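Putative acetamidase/formamidase (Yersinia enterocolitica subsp. palearctica serotype O:3, PDB 5UBU) probably hydrolyses carbon-nitrogen bonds other than peptide bonds in linear amides, and binds sodium ions. Local coordinates at residues L79-L84 against A121-F126; E154-S159 against L164-H169; H222-D227 against T233-A238. All coordinates share one frame; numbering follows the deposited sequence.

Along the chain the three contacts follow one another in series, and none encloses or crosses another. Interaction 1 comes first and closes a 36-residue loop, residues 85-120, that carries strands 87-93 and 101-111 and most of strand 117-122. Interaction 2 closes the four-residue turn of the hairpin 155-157/164-165, at the edge of the antiparallel sheet that also includes strands 117-122 and 145-151. Interaction 3 closes a five-residue loop between strands 214-222 and 236-237 and supplies two of the sodium-binding residues. It touches both others: Thr233 OG1 meets Ala121 N of interaction 1, while His222 N meets His169 O and Ala223 O meets Lys167 N of interaction 2.

Interaction 1 (L79-L84 against A121-F126); sequences LKMPFL and AMIPHF
Leu84, which touches Ile123 across the contact, donates its N-H to Pro82 O at 2.8 Å, closing an inverse gamma turn centred on Phe83. A second backbone bond, from Phe83 N to Lys80 O, tightens the same loop, and the cis peptide before Pro82 adds a further sharp change of direction. The loop follows helix 75-78 and faces a type II beta turn, Ile123 to Phe126, just beyond strand 117-122. No hydrogen bond joins the two; the contact is apolar and centres on the end of Ile123. With CG1 anti to the carbonyl carbon and CD1 extended beyond it (chi2 175°), this isoleucine puts a slim methyl among three partners. Leu79 crosses it at about a right angle, CD1 to Ile123 CD1 3.9 Å, whereas Leu84 comes tip to tip, CD1 to Ile123 CD1 4.0 Å. Met81, present as selenomethionine, folds back at chi2 (-66°) and brings CE to 4.1 Å from Ile123 CD1. An unbranched, flexible chain can take this bend, which also brings SE over Phe126 in a Met-aromatic contact: Met81 SE stands above the face of the Phe126 ring, at some distance, 4.8 Å from the centroid and 15° off its normal.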
loop_
_atom_site.group_PDB
_atom_site.type_symbol
_atom_site.label_atom_id
_atom_site.label_comp_id
_atom_site.label_asym_id
_atom_site.label_seq_id
_atom_site.Cartn_x
_atom_site.Cartn_y
_atom_site.Cartn_z
ATOM N N LEU B 79 1.802 -27.746 10.286
ATOM C CA LEU B 79 2.088 -27.053 9.025
ATOM C C LEU B 79 3.323 -26.173 9.124
ATOM O O LEU B 79 3.664 -25.672 10.201
ATOM C CB LEU B 79 0.903 -26.164 8.649
ATOM C CG LEU B 79 -0.473 -26.823 8.558
ATOM C CD1 LEU B 79 -1.544 -25.759 8.363
ATOM C CD2 LEU B 79 -0.519 -27.858 7.446
ATOM N N LYS B 80 3.980 -25.985 7.981
ATOM C CA LYS B 80 5.169 -25.138 7.863
ATOM C C LYS B 80 4.888 -24.209 6.679
ATOM O O LYS B 80 4.858 -24.660 5.535
ATOM C CB LYS B 80 6.415 -25.994 7.603
ATOM C CG LYS B 80 7.755 -25.310 7.889
ATOM C CD LYS B 80 8.930 -26.248 7.682
ATOM C CE LYS B 80 8.963 -27.387 8.701
ATOM N NZ LYS B 80 10.150 -28.258 8.515
HETATM N N MSE B 81 4.650 -22.924 6.945
HETATM C CA MSE B 81 4.390 -21.971 5.861
HETATM C C MSE B 81 5.680 -21.755 5.092
HETATM O O MSE B 81 6.751 -21.794 5.691
HETATM C CB MSE B 81 3.869 -20.635 6.393
HETATM C CG MSE B 81 2.539 -20.718 7.137
HETATM SE SE MSE B 81 1.048 -21.244 5.947
HETATM C CE MSE B 81 0.928 -23.053 6.692
ATOM N N PRO B 82 5.624 -21.525 3.776
ATOM C CA PRO B 82 4.394 -21.440 2.973
ATOM C C PRO B 82 3.993 -22.756 2.285
ATOM O O PRO B 82 3.313 -22.714 1.257
ATOM C CB PRO B 82 4.788 -20.410 1.915
ATOM C CG PRO B 82 6.246 -20.696 1.664
ATOM C CD PRO B 82 6.821 -21.264 2.951
ATOM N N PHE B 83 4.382 -23.905 2.848
ATOM C CA PHE B 83 4.064 -25.197 2.232
ATOM C C PHE B 83 2.606 -25.632 2.392
ATOM O O PHE B 83 2.271 -26.465 3.231
ATOM C CB PHE B 83 5.011 -26.300 2.726
ATOM C CG PHE B 83 6.456 -26.053 2.393
ATOM C CD1 PHE B 83 6.984 -26.503 1.194
ATOM C CD2 PHE B 83 7.295 -25.376 3.282
ATOM C CE1 PHE B 83 8.322 -26.282 0.882
ATOM C CE2 PHE B 83 8.629 -25.155 2.978
ATOM C CZ PHE B 83 9.143 -25.604 1.774
ATOM N N LEU B 84 1.756 -25.019 1.575
ATOM C CA LEU B 84 0.340 -25.330 1.486
ATOM C C LEU B 84 0.033 -25.487 0.001
ATOM O O LEU B 84 0.844 -25.125 -0.857
ATOM C CB LEU B 84 -0.538 -24.217 2.057
ATOM C CG LEU B 84 -0.541 -23.932 3.567
ATOM C CD1 LEU B 84 -1.530 -22.808 3.858
ATOM C CD2 LEU B 84 -0.910 -25.187 4.365
ATOM N N ALA B 121 -9.406 -23.200 8.567
ATOM C CA ALA B 121 -8.468 -23.039 9.668
ATOM C C ALA B 121 -7.923 -21.637 9.806
ATOM O O ALA B 121 -7.806 -20.900 8.824
ATOM C CB ALA B 121 -7.309 -24.016 9.494
HETATM N N MSE B 122 -7.600 -21.293 11.049
HETATM C CA MSE B 122 -7.016 -20.011 11.394
HETATM C C MSE B 122 -5.609 -20.362 11.755
HETATM O O MSE B 122 -5.336 -20.856 12.841
HETATM C CB MSE B 122 -7.737 -19.353 12.552
HETATM C CG MSE B 122 -8.908 -18.512 12.066
HETATM SE SE MSE B 122 -9.995 -17.997 13.647
HETATM C CE MSE B 122 -8.793 -16.670 14.430
ATOM N N ILE B 123 -4.712 -20.145 10.806
ATOM C CA ILE B 123 -3.300 -20.441 10.967
ATOM C C ILE B 123 -2.601 -19.241 11.605
ATOM O O ILE B 123 -2.794 -18.109 11.154
ATOM C CB ILE B 123 -2.675 -20.756 9.598
ATOM C CG1 ILE B 123 -3.448 -21.921 8.945
ATOM C CG2 ILE B 123 -1.187 -21.063 9.751
ATOM C CD1 ILE B 123 -3.021 -22.269 7.537
ATOM N N PRO B 124 -1.804 -19.466 12.667
ATOM C CA PRO B 124 -1.126 -18.323 13.276
ATOM C C PRO B 124 -0.229 -17.568 12.288
ATOM O O PRO B 124 0.447 -18.191 11.459
ATOM C CB PRO B 124 -0.294 -18.959 14.389
ATOM C CG PRO B 124 -1.090 -20.161 14.788
ATOM C CD PRO B 124 -1.673 -20.679 13.499
ATOM N N HIS B 125 -0.268 -16.238 12.368
ATOM C CA HIS B 125 0.524 -15.357 11.511
ATOM C C HIS B 125 0.158 -15.454 10.025
ATOM O O HIS B 125 0.991 -15.202 9.149
ATOM C CB HIS B 125 2.024 -15.592 11.731
ATOM C CG HIS B 125 2.427 -15.523 13.169
ATOM N ND1 HIS B 125 2.526 -14.328 13.859
ATOM C CD2 HIS B 125 2.749 -16.499 14.051
ATOM C CE1 HIS B 125 2.891 -14.573 15.104
ATOM N NE2 HIS B 125 3.040 -15.880 15.246
ATOM N N PHE B 126 -1.097 -15.805 9.754
ATOM C CA PHE B 126 -1.587 -15.917 8.386
ATOM C C PHE B 126 -3.084 -15.616 8.336
ATOM O O PHE B 126 -3.866 -16.222 9.048
ATOM C CB PHE B 126 -1.277 -17.293 7.826
ATOM C CG PHE B 126 -1.629 -17.444 6.372
ATOM C CD1 PHE B 126 -0.816 -16.886 5.383
ATOM C CD2 PHE B 126 -2.760 -18.155 5.984
ATOM C CE1 PHE B 126 -1.135 -17.025 4.044
ATOM C CE2 PHE B 126 -3.076 -18.305 4.642
ATOM C CZ PHE B 126 -2.265 -17.738 3.668
#

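Interaction 2 (E154-S159 against L164-H169); sequences EKVYWS and LPYKPH
A beta hairpin forms this contact: strands 155-157 and 164-165 run antiparallel at one edge of a four-stranded sheet. Val156 and Leu164 are its hydrogen-bonded pair, linked in both directions: Val156 N gives its hydrogen to Leu164 O at 2.7 Å, and Leu164 N returns one to Val156 O at 2.9 Å. Both donors lie 15° from the carbonyl plane of their acceptor. Next along, Lys155 and Pro165 make a non-hydrogen-bonded pair. Neither backbone nitrogen there is needed for bonding across the pair, so a proline, which has no N-H, fits without loss, and the exposed position of Lys155, whose side chain points away from the partner segment, suits a long charged chain. A third bond, Tyr166 N to Glu154 O at 3.2 Å, lies just beyond the paired strands; its donor stands 51° out of the carbonyl plane.

Apolar side chains cover the face that Val156 and Leu164 share. Val156 CB lies 4.2 Å from Leu164 CB, and Trp158 CB comes to 4.4 Å from Leu164 CG. The valine also packs on Ile149 of the adjacent strand 145-151 and on Ala223. Farther out the indole leaves the hairpin, and Trp158 NE1 bonds Asp298 OD1 of the second subunit, so the hairpin takes part in assembly. The Tyr166 ring likewise leads away, and its OH is bonded to Met109 O. The edge of this ring meets Val156, whose CG2 lies 4.4 Å from Tyr166 CD1, while Pro168 CD sits over one face, offset toward the rim.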
loop_
_atom_site.group_PDB
_atom_site.type_symbol
_atom_site.label_atom_id
_atom_site.label_comp_id
_atom_site.label_asym_id
_atom_site.label_seq_id
_atom_site.Cartn_x
_atom_site.Cartn_y
_atom_site.Cartn_z
ATOM N N GLU B 154 -24.282 -30.724 -2.778
ATOM C CA GLU B 154 -25.347 -29.744 -2.683
ATOM C C GLU B 154 -25.100 -28.661 -1.621
ATOM O O GLU B 154 -25.384 -27.487 -1.860
ATOM C CB GLU B 154 -26.640 -30.510 -2.372
ATOM C CG GLU B 154 -27.936 -29.727 -2.537
ATOM C CD GLU B 154 -29.182 -30.606 -2.487
ATOM O OE1 GLU B 154 -29.061 -31.860 -2.467
ATOM O OE2 GLU B 154 -30.298 -30.032 -2.483
ATOM N N LYS B 155 -24.573 -29.047 -0.457
ATOM C CA LYS B 155 -24.384 -28.101 0.660
ATOM C C LYS B 155 -23.127 -28.310 1.518
ATOM O O LYS B 155 -22.537 -29.384 1.531
ATOM C CB LYS B 155 -25.613 -28.190 1.583
ATOM C CG LYS B 155 -26.919 -27.823 0.876
ATOM C CD LYS B 155 -28.180 -27.940 1.681
ATOM C CE LYS B 155 -29.339 -27.468 0.802
ATOM N NZ LYS B 155 -30.698 -27.587 1.412
ATOM N N VAL B 156 -22.750 -27.247 2.233
ATOM C CA VAL B 156 -21.602 -27.227 3.152
ATOM C C VAL B 156 -22.204 -27.009 4.539
ATOM O O VAL B 156 -22.745 -25.943 4.824
ATOM C CB VAL B 156 -20.614 -26.103 2.805
ATOM C CG1 VAL B 156 -19.446 -26.093 3.786
ATOM C CG2 VAL B 156 -20.109 -26.258 1.368
ATOM N N TYR B 157 -22.114 -28.025 5.395
ATOM C CA TYR B 157 -22.724 -27.986 6.730
ATOM C C TYR B 157 -21.860 -27.291 7.774
ATOM O O TYR B 157 -21.358 -27.923 8.706
ATOM C CB TYR B 157 -23.093 -29.412 7.155
ATOM C CG TYR B 157 -24.005 -30.070 6.148
ATOM C CD1 TYR B 157 -25.377 -29.823 6.153
ATOM C CD2 TYR B 157 -23.496 -30.912 5.163
ATOM C CE1 TYR B 157 -26.216 -30.403 5.216
ATOM C CE2 TYR B 157 -24.330 -31.510 4.226
ATOM C CZ TYR B 157 -25.687 -31.248 4.259
ATOM O OH TYR B 157 -26.511 -31.829 3.341
ATOM N N TRP B 158 -21.736 -25.972 7.622
ATOM C CA TRP B 158 -20.918 -25.140 8.508
ATOM C C TRP B 158 -21.281 -25.275 9.985
ATOM O O TRP B 158 -20.400 -25.410 10.828
ATOM C CB TRP B 158 -21.000 -23.662 8.093
ATOM C CG TRP B 158 -20.092 -22.794 8.881
ATOM C CD1 TRP B 158 -20.398 -22.075 9.999
ATOM C CD2 TRP B 158 -18.703 -22.589 8.634
ATOM N NE1 TRP B 158 -19.280 -21.419 10.456
ATOM C CE2 TRP B 158 -18.226 -21.717 9.631
ATOM C CE3 TRP B 158 -17.811 -23.054 7.661
ATOM C CZ2 TRP B 158 -16.897 -21.300 9.683
ATOM C CZ3 TRP B 158 -16.495 -22.633 7.705
ATOM C CH2 TRP B 158 -16.049 -21.767 8.710
ATOM N N SER B 159 -22.577 -25.209 10.282
ATOM C CA SER B 159 -23.066 -25.321 11.657
ATOM C C SER B 159 -24.586 -25.486 11.687
ATOM O O SER B 159 -25.240 -25.445 10.646
ATOM C CB SER B 159 -22.686 -24.064 12.455
ATOM O OG SER B 159 -23.277 -22.898 11.898
ATOM N N LEU B 164 -24.308 -23.603 4.121
ATOM C CA LEU B 164 -23.928 -22.838 2.933
ATOM C C LEU B 164 -24.075 -23.648 1.650
ATOM O O LEU B 164 -23.910 -24.877 1.670
ATOM C CB LEU B 164 -22.477 -22.392 3.057
ATOM C CG LEU B 164 -22.095 -21.704 4.359
ATOM C CD1 LEU B 164 -20.608 -21.374 4.330
ATOM C CD2 LEU B 164 -22.973 -20.471 4.578
ATOM N N PRO B 165 -24.396 -22.973 0.526
ATOM C CA PRO B 165 -24.482 -23.723 -0.724
ATOM C C PRO B 165 -23.097 -24.178 -1.181
ATOM O O PRO B 165 -22.093 -23.535 -0.880
ATOM C CB PRO B 165 -25.055 -22.706 -1.722
ATOM C CG PRO B 165 -25.681 -21.647 -0.892
ATOM C CD PRO B 165 -24.872 -21.589 0.369
ATOM N N TYR B 166 -23.062 -25.285 -1.904
ATOM C CA TYR B 166 -21.825 -25.836 -2.436
ATOM C C TYR B 166 -21.495 -25.119 -3.745
ATOM O O TYR B 166 -22.121 -25.364 -4.771
ATOM C CB TYR B 166 -21.983 -27.354 -2.635
ATOM C CG TYR B 166 -20.805 -28.059 -3.263
ATOM C CD1 TYR B 166 -19.633 -28.286 -2.538
ATOM C CD2 TYR B 166 -20.880 -28.558 -4.567
ATOM C CE1 TYR B 166 -18.551 -28.945 -3.113
ATOM C CE2 TYR B 166 -19.808 -29.217 -5.143
ATOM C CZ TYR B 166 -18.649 -29.405 -4.415
ATOM O OH TYR B 166 -17.584 -30.051 -4.987
ATOM N N LYS B 167 -20.544 -24.185 -3.675
ATOM C CA LYS B 167 -20.078 -23.416 -4.834
ATOM C C LYS B 167 -18.581 -23.671 -4.954
ATOM O O LYS B 167 -17.771 -22.835 -4.563
ATOM C CB LYS B 167 -20.342 -21.923 -4.628
ATOM C CG LYS B 167 -21.813 -21.533 -4.526
ATOM C CD LYS B 167 -22.565 -21.630 -5.854
ATOM C CE LYS B 167 -22.124 -20.533 -6.815
ATOM N NZ LYS B 167 -22.360 -19.164 -6.239
ATOM N N PRO B 168 -18.203 -24.832 -5.491
ATOM C CA PRO B 168 -16.788 -25.143 -5.576
ATOM C C PRO B 168 -16.024 -24.361 -6.644
ATOM O O PRO B 168 -16.617 -23.872 -7.609
ATOM C CB PRO B 168 -16.792 -26.629 -5.927
ATOM C CG PRO B 168 -18.007 -26.773 -6.776
ATOM C CD PRO B 168 -19.024 -25.865 -6.145
ATOM N N HIS B 169 -14.718 -24.233 -6.430
ATOM C CA HIS B 169 -13.826 -23.554 -7.368
ATOM C C HIS B 169 -12.393 -23.916 -7.034
ATOM O O HIS B 169 -12.090 -24.353 -5.921
ATOM C CB HIS B 169 -13.992 -22.040 -7.321
ATOM C CG HIS B 169 -13.636 -21.434 -6.003
ATOM N ND1 HIS B 169 -14.537 -21.353 -4.963
ATOM C CD2 HIS B 169 -12.488 -20.872 -5.555
ATOM C CE1 HIS B 169 -13.958 -20.780 -3.925
ATOM N NE2 HIS B 169 -12.714 -20.473 -4.257
#

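Interaction 3 (H222-D227 against T233-A238); sequences HACQGD and TAVEFA. With NA (sodium ion), chain G.
The His222 imidazole carries the methyl of Ala234 on one face, a CH-pi contact with CB 3.6 Å from the ring centroid and 13° off its normal. At the ring's edge, in plane, lies Glu236 OE2. Glu236 runs beside the histidine and points the same way, its carboxylate turned 75° from the ring; a bend at chi2 turns this group to the metal. Both side chains end on a sodium ion, bound by His222 NE2 at 2.3 Å and by Glu236 OE1 and OE2, each at 2.2 Å. Asp220 also binds this ion. Phe237 offers a ring face to Ala223 CB and an edge to His222 C. Between the segments Ala223 N bonds Val235 O at 3.0 Å, nearly straight (168°) and in the carbonyl plane. Small or compact residues suit this buried seam: Cys224 SG packs on Val235 CG2, and Gln305 of the second subunit touches both residues.

Glu236 OE1 has another partner, Ala234 N at 3.1 Å, which approaches from above the carboxylate plane. Two-oxygen metal binding together with this N-H would restrict the rotation of the carboxylate. Ala234 thus contacts both metal-binding side chains of these segments, consistent with its helping to hold them in place.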
loop_
_atom_site.group_PDB
_atom_site.type_symbol
_atom_site.label_atom_id
_atom_site.label_comp_id
_atom_site.label_asym_id
_atom_site.label_seq_id
_atom_site.Cartn_x
_atom_site.Cartn_y
_atom_site.Cartn_z
ATOM N N HIS B 222 -11.801 -25.523 -3.337
ATOM C CA HIS B 222 -12.583 -24.909 -2.259
ATOM C C HIS B 222 -14.049 -25.247 -2.443
ATOM O O HIS B 222 -14.558 -25.168 -3.549
ATOM C CB HIS B 222 -12.489 -23.381 -2.235
ATOM C CG HIS B 222 -11.128 -22.844 -1.961
ATOM N ND1 HIS B 222 -10.678 -21.669 -2.511
ATOM C CD2 HIS B 222 -10.101 -23.340 -1.233
ATOM C CE1 HIS B 222 -9.448 -21.435 -2.090
ATOM N NE2 HIS B 222 -9.069 -22.439 -1.322
ATOM N N ALA B 223 -14.725 -25.616 -1.359
ATOM C CA ALA B 223 -16.159 -25.934 -1.418
ATOM C C ALA B 223 -16.977 -24.649 -1.494
ATOM O O ALA B 223 -18.125 -24.664 -1.918
ATOM C CB ALA B 223 -16.576 -26.756 -0.208
ATOM N N CYS B 224 -16.365 -23.552 -1.057
ATOM C CA CYS B 224 -16.973 -22.221 -1.067
ATOM C C CYS B 224 -15.897 -21.237 -0.645
ATOM O O CYS B 224 -14.868 -21.661 -0.132
ATOM C CB CYS B 224 -18.155 -22.164 -0.092
ATOM S SG CYS B 224 -17.754 -22.748 1.578
ATOM N N GLN B 225 -16.114 -19.941 -0.873
ATOM C CA GLN B 225 -15.151 -18.910 -0.460
ATOM C C GLN B 225 -15.730 -17.510 -0.533
ATOM O O GLN B 225 -16.416 -17.161 -1.497
ATOM C CB GLN B 225 -13.874 -18.931 -1.313
ATOM C CG GLN B 225 -12.824 -17.892 -0.905
ATOM C CD GLN B 225 -11.695 -17.765 -1.891
ATOM O OE1 GLN B 225 -11.072 -18.749 -2.276
ATOM N NE2 GLN B 225 -11.408 -16.540 -2.283
ATOM N N GLY B 226 -15.399 -16.702 0.474
ATOM C CA GLY B 226 -15.831 -15.321 0.516
ATOM C C GLY B 226 -14.841 -14.438 -0.239
ATOM O O GLY B 226 -13.706 -14.848 -0.532
ATOM N N ASP B 227 -15.277 -13.226 -0.574
ATOM C CA ASP B 227 -14.429 -12.280 -1.278
ATOM C C ASP B 227 -13.323 -11.865 -0.315
ATOM O O ASP B 227 -13.592 -11.314 0.754
ATOM C CB ASP B 227 -15.233 -11.060 -1.742
ATOM C CG ASP B 227 -16.318 -11.410 -2.759
ATOM O OD1 ASP B 227 -16.347 -12.560 -3.261
ATOM O OD2 ASP B 227 -17.142 -10.520 -3.072
ATOM N N THR B 233 -8.068 -19.053 5.024
ATOM C CA THR B 233 -8.508 -20.265 4.329
ATOM C C THR B 233 -10.005 -20.271 4.051
ATOM O O THR B 233 -10.792 -19.649 4.756
ATOM C CB THR B 233 -8.209 -21.549 5.155
ATOM O OG1 THR B 233 -9.062 -21.613 6.305
ATOM C CG2 THR B 233 -6.758 -21.607 5.601
ATOM N N ALA B 234 -10.375 -21.004 3.014
ATOM C CA ALA B 234 -11.759 -21.187 2.629
ATOM C C ALA B 234 -12.108 -22.557 3.205
ATOM O O ALA B 234 -11.524 -22.955 4.214
ATOM C CB ALA B 234 -11.874 -21.185 1.118
ATOM N N VAL B 235 -13.082 -23.250 2.618
ATOM C CA VAL B 235 -13.403 -24.609 3.058
ATOM C C VAL B 235 -12.566 -25.480 2.122
ATOM O O VAL B 235 -12.974 -25.783 1.010
ATOM C CB VAL B 235 -14.913 -24.938 3.003
ATOM C CG1 VAL B 235 -15.151 -26.421 3.267
ATOM C CG2 VAL B 235 -15.673 -24.082 4.013
ATOM N N GLU B 236 -11.377 -25.845 2.596
ATOM C CA GLU B 236 -10.419 -26.643 1.839
ATOM C C GLU B 236 -10.842 -28.109 1.782
ATOM O O GLU B 236 -11.160 -28.703 2.827
ATOM C CB GLU B 236 -9.057 -26.586 2.535
ATOM C CG GLU B 236 -8.553 -25.196 2.911
ATOM C CD GLU B 236 -8.313 -24.291 1.727
ATOM O OE1 GLU B 236 -8.263 -23.056 1.944
ATOM O OE2 GLU B 236 -8.171 -24.795 0.591
ATOM N N PHE B 237 -10.818 -28.714 0.592
ATOM C CA PHE B 237 -11.205 -30.128 0.473
ATOM C C PHE B 237 -10.523 -30.846 -0.699
ATOM O O PHE B 237 -9.990 -30.220 -1.610
ATOM C CB PHE B 237 -12.746 -30.278 0.398
ATOM C CG PHE B 237 -13.349 -29.984 -0.959
ATOM C CD1 PHE B 237 -13.237 -28.741 -1.543
ATOM C CD2 PHE B 237 -14.104 -30.947 -1.616
ATOM C CE1 PHE B 237 -13.812 -28.481 -2.786
ATOM C CE2 PHE B 237 -14.691 -30.676 -2.854
ATOM C CZ PHE B 237 -14.546 -29.439 -3.429
ATOM N N ALA B 238 -10.524 -32.175 -0.613
ATOM C CA ALA B 238 -9.978 -33.048 -1.627
ATOM C C ALA B 238 -11.115 -33.233 -2.634
ATOM O O ALA B 238 -12.251 -33.495 -2.227
ATOM C CB ALA B 238 -9.562 -34.372 -1.015
HETATM NA NA NA G . -7.188 -22.867 -0.012
#